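Local coordinates for protein (alpha-2u-globulin) (Rattus norvegicus, PDB 2A2U), which probably binds and carries small hydrophobic ligands, as a lipocalin, and forms a complex with an inducer of hyaline droplets, at residues A[20-25]-A[112-117]. Sequence-based numbering, arbitrary orientation.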
ATOM      1  N   GLU A  20       6.597 -34.724  -6.086  1.00134.43           N
ATOM      2  CA  GLU A  20       5.817 -33.904  -7.060  1.00134.43           C
ATOM      3  C   GLU A  20       4.802 -33.035  -6.323  1.00134.43           C
ATOM      4  O   GLU A  20       4.917 -31.813  -6.337  1.00134.43           O
ATOM      5  CB  GLU A  20       5.099 -34.808  -8.071  1.00207.79           C
ATOM      6  CG  GLU A  20       4.453 -34.087  -9.252  1.00207.79           C
ATOM      7  CD  GLU A  20       3.301 -34.871  -9.870  1.00207.79           C
ATOM      8  OE1 GLU A  20       3.005 -35.983  -9.392  1.00207.79           O
ATOM      9  OE2 GLU A  20       2.679 -34.373 -10.830  1.00207.79           O
ATOM     10  N   GLU A  21       3.824 -33.662  -5.668  1.00 90.77           N
ATOM     11  CA  GLU A  21       2.793 -32.918  -4.941  1.00 90.77           C
ATOM     12  C   GLU A  21       3.277 -32.358  -3.606  1.00 90.77           C
ATOM     13  O   GLU A  21       3.954 -33.042  -2.831  1.00 90.77           O
ATOM     14  CB  GLU A  21       1.566 -33.784  -4.674  1.00104.39           C
ATOM     15  CG  GLU A  21       0.793 -34.272  -5.889  1.00104.39           C
ATOM     16  CD  GLU A  21      -0.244 -35.314  -5.494  1.00104.39           C
ATOM     17  OE1 GLU A  21      -0.000 -36.064  -4.523  1.00104.39           O
ATOM     18  OE2 GLU A  21      -1.306 -35.378  -6.136  1.00104.39           O
ATOM     19  N   ALA A  22       2.912 -31.109  -3.347  1.00 48.11           N
ATOM     20  CA  ALA A  22       3.261 -30.427  -2.108  1.00 48.11           C
ATOM     21  C   ALA A  22       2.031 -29.649  -1.685  1.00 48.11           C
ATOM     22  O   ALA A  22       1.032 -29.636  -2.397  1.00 48.11           O
ATOM     23  CB  ALA A  22       4.426 -29.491  -2.323  1.00 31.05           C
ATOM     24  N   SER A  23       2.108 -28.961  -0.556  1.00 44.62           N
ATOM     25  CA  SER A  23       0.956 -28.212  -0.080  1.00 44.62           C
ATOM     26  C   SER A  23       1.377 -27.299   1.047  1.00 44.62           C
ATOM     27  O   SER A  23       2.173 -27.698   1.896  1.00 44.62           O
ATOM     28  CB  SER A  23      -0.102 -29.189   0.413  1.00 57.37           C
ATOM     29  OG  SER A  23      -1.229 -28.515   0.924  1.00 57.37           O
ATOM     30  N   SER A  24       0.876 -26.066   1.035  1.00 49.06           N
ATOM     31  CA  SER A  24       1.217 -25.093   2.075  1.00 49.06           C
ATOM     32  C   SER A  24       0.564 -25.535   3.366  1.00 49.06           C
ATOM     33  O   SER A  24       1.186 -25.502   4.427  1.00 49.06           O
ATOM     34  CB  SER A  24       0.775 -23.665   1.697  1.00 41.60           C
ATOM     35  OG  SER A  24      -0.626 -23.482   1.824  1.00 41.60           O
ATOM     36  N   THR A  25      -0.673 -26.007   3.247  1.00 59.78           N
ATOM     37  CA  THR A  25      -1.431 -26.489   4.393  1.00 59.78           C
ATOM     38  C   THR A  25      -0.759 -27.758   4.935  1.00 59.78           C
ATOM     39  O   THR A  25      -0.511 -27.867   6.136  1.00 59.78           O
ATOM     40  CB  THR A  25      -2.916 -26.770   4.016  1.00 83.24           C
ATOM     41  OG1 THR A  25      -2.996 -27.869   3.099  1.00 83.24           O
ATOM     42  CG2 THR A  25      -3.540 -25.547   3.356  1.00 83.24           C
ATOM     43  N   LEU A 112      -3.388 -25.312  -1.909  1.00 28.50           N
ATOM     44  CA  LEU A 112      -4.007 -26.604  -1.695  1.00 28.50           C
ATOM     45  C   LEU A 112      -3.204 -27.781  -2.226  1.00 28.50           C
ATOM     46  O   LEU A 112      -2.959 -28.740  -1.493  1.00 28.50           O
ATOM     47  CB  LEU A 112      -5.403 -26.600  -2.311  1.00 23.84           C
ATOM     48  CG  LEU A 112      -6.496 -27.325  -1.542  1.00 23.84           C
ATOM     49  CD1 LEU A 112      -6.579 -26.761  -0.141  1.00 23.84           C
ATOM     50  CD2 LEU A 112      -7.819 -27.154  -2.258  1.00 23.84           C
ATOM     51  N   LYS A 113      -2.806 -27.717  -3.497  1.00 32.21           N
ATOM     52  CA  LYS A 113      -2.042 -28.795  -4.123  1.00 32.21           C
ATOM     53  C   LYS A 113      -1.249 -28.284  -5.323  1.00 32.21           C
ATOM     54  O   LYS A 113      -1.735 -27.453  -6.081  1.00 32.21           O
ATOM     55  CB  LYS A 113      -2.986 -29.929  -4.547  1.00 72.04           C
ATOM     56  CG  LYS A 113      -2.290 -31.164  -5.094  1.00 72.04           C
ATOM     57  CD  LYS A 113      -3.282 -32.289  -5.374  1.00 72.04           C
ATOM     58  CE  LYS A 113      -3.730 -32.989  -4.095  1.00 72.04           C
ATOM     59  NZ  LYS A 113      -2.630 -33.782  -3.457  1.00 72.04           N
ATOM     60  N   THR A 114      -0.023 -28.769  -5.479  1.00 32.80           N
ATOM     61  CA  THR A 114       0.819 -28.359  -6.596  1.00 32.80           C
ATOM     62  C   THR A 114       1.841 -29.440  -6.923  1.00 32.80           C
ATOM     63  O   THR A 114       2.241 -30.204  -6.048  1.00 32.80           O
ATOM     64  CB  THR A 114       1.576 -27.041  -6.287  1.00 21.77           C
ATOM     65  OG1 THR A 114       2.170 -26.528  -7.485  1.00 21.77           O
ATOM     66  CG2 THR A 114       2.685 -27.276  -5.281  1.00 21.77           C
ATOM     67  N   ASP A 115       2.192 -29.549  -8.200  1.00 28.14           N
ATOM     68  CA  ASP A 115       3.194 -30.504  -8.647  1.00 28.14           C
ATOM     69  C   ASP A 115       4.357 -29.681  -9.199  1.00 28.14           C
ATOM     70  O   ASP A 115       5.311 -30.207  -9.752  1.00 28.14           O
ATOM     71  CB  ASP A 115       2.601 -31.469  -9.678  1.00 41.19           C
ATOM     72  CG  ASP A 115       2.584 -30.919 -11.083  1.00 41.19           C
ATOM     73  OD1 ASP A 115       2.423 -29.698 -11.256  1.00 41.19           O
ATOM     74  OD2 ASP A 115       2.713 -31.730 -12.023  1.00 41.19           O
ATOM     75  N   TYR A 116       4.223 -28.367  -9.036  1.00 25.85           N
ATOM     76  CA  TYR A 116       5.190 -27.350  -9.434  1.00 25.85           C
ATOM     77  C   TYR A 116       5.305 -26.931 -10.895  1.00 25.85           C
ATOM     78  O   TYR A 116       5.228 -25.740 -11.208  1.00 25.85           O
ATOM     79  CB  TYR A 116       6.571 -27.655  -8.863  1.00 30.85           C
ATOM     80  CG  TYR A 116       6.618 -27.679  -7.355  1.00 30.85           C
ATOM     81  CD1 TYR A 116       6.495 -26.508  -6.608  1.00 30.85           C
ATOM     82  CD2 TYR A 116       6.792 -28.876  -6.674  1.00 30.85           C
ATOM     83  CE1 TYR A 116       6.560 -26.541  -5.216  1.00 30.85           C
ATOM     84  CE2 TYR A 116       6.855 -28.914  -5.300  1.00 30.85           C
ATOM     85  CZ  TYR A 116       6.737 -27.757  -4.579  1.00 30.85           C
ATOM     86  OH  TYR A 116       6.840 -27.849  -3.225  1.00 30.85           O
ATOM     87  N   ASP A 117       5.500 -27.887 -11.796  1.00 33.65           N
ATOM     88  CA  ASP A 117       5.649 -27.539 -13.212  1.00 33.65           C
ATOM     89  C   ASP A 117       4.450 -27.766 -14.105  1.00 33.65           C
ATOM     90  O   ASP A 117       4.559 -27.714 -15.329  1.00 33.65           O
ATOM     91  CB  ASP A 117       6.909 -28.164 -13.820  1.00 79.95           C
ATOM     92  CG  ASP A 117       7.110 -29.590 -13.398  1.00 79.95           C
ATOM     93  OD1 ASP A 117       6.170 -30.400 -13.548  1.00 79.95           O
ATOM     94  OD2 ASP A 117       8.214 -29.907 -12.912  1.00 79.95           O
TER
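Ser23 OG is gripped from several directions: it lies 3.0 Å from Leu112 O, receives the hydroxyl proton of Thr25 OG1 and also bonds Arg26 N, while Ile111 O competes with Leu112 O for its own single proton. Chi1 of 178° swings OG away from the backbone N of Ser23, on the side where the Leu112 carbonyl lies. One residue earlier the backbones join as an antiparallel hydrogen-bonded pair, Ala22 N to Thr114 O at 2.9 Å; the return bond from Thr114 N to Ala22 O is weak at 3.4 Å. Thr114 O also takes a CA-H...O contact from Glu21. With a backbone bond of Ser24 to Ile111, this bridge ties the N-terminal arm of the lipocalin barrel to the end of strand 106-114, where a classic beta bulge sets Leu112 and Lys113 together opposite Met121. Beyond it, Thr114 OG1 accepts from Tyr116 N in an ST turn and also bonds Tyr119 O. The Tyr116 ring, with Thr114 CG2 over one face, meets Ala22 CB obliquely at CZ, 3.7 Å away, and its hydroxyl bonds Asp30 N. Lys113, bent at chi3 and chi4, brings NZ to a long salt bridge, 3.4 Å from OE2 of poorly ordered Glu21, whose stronger partner is Lys152. The side chains of Glu20, poorly ordered, and Asp115 lie side by side, carboxylate planes 56° apart; Arg118 forms salt bridges to both and probably offsets their like charge.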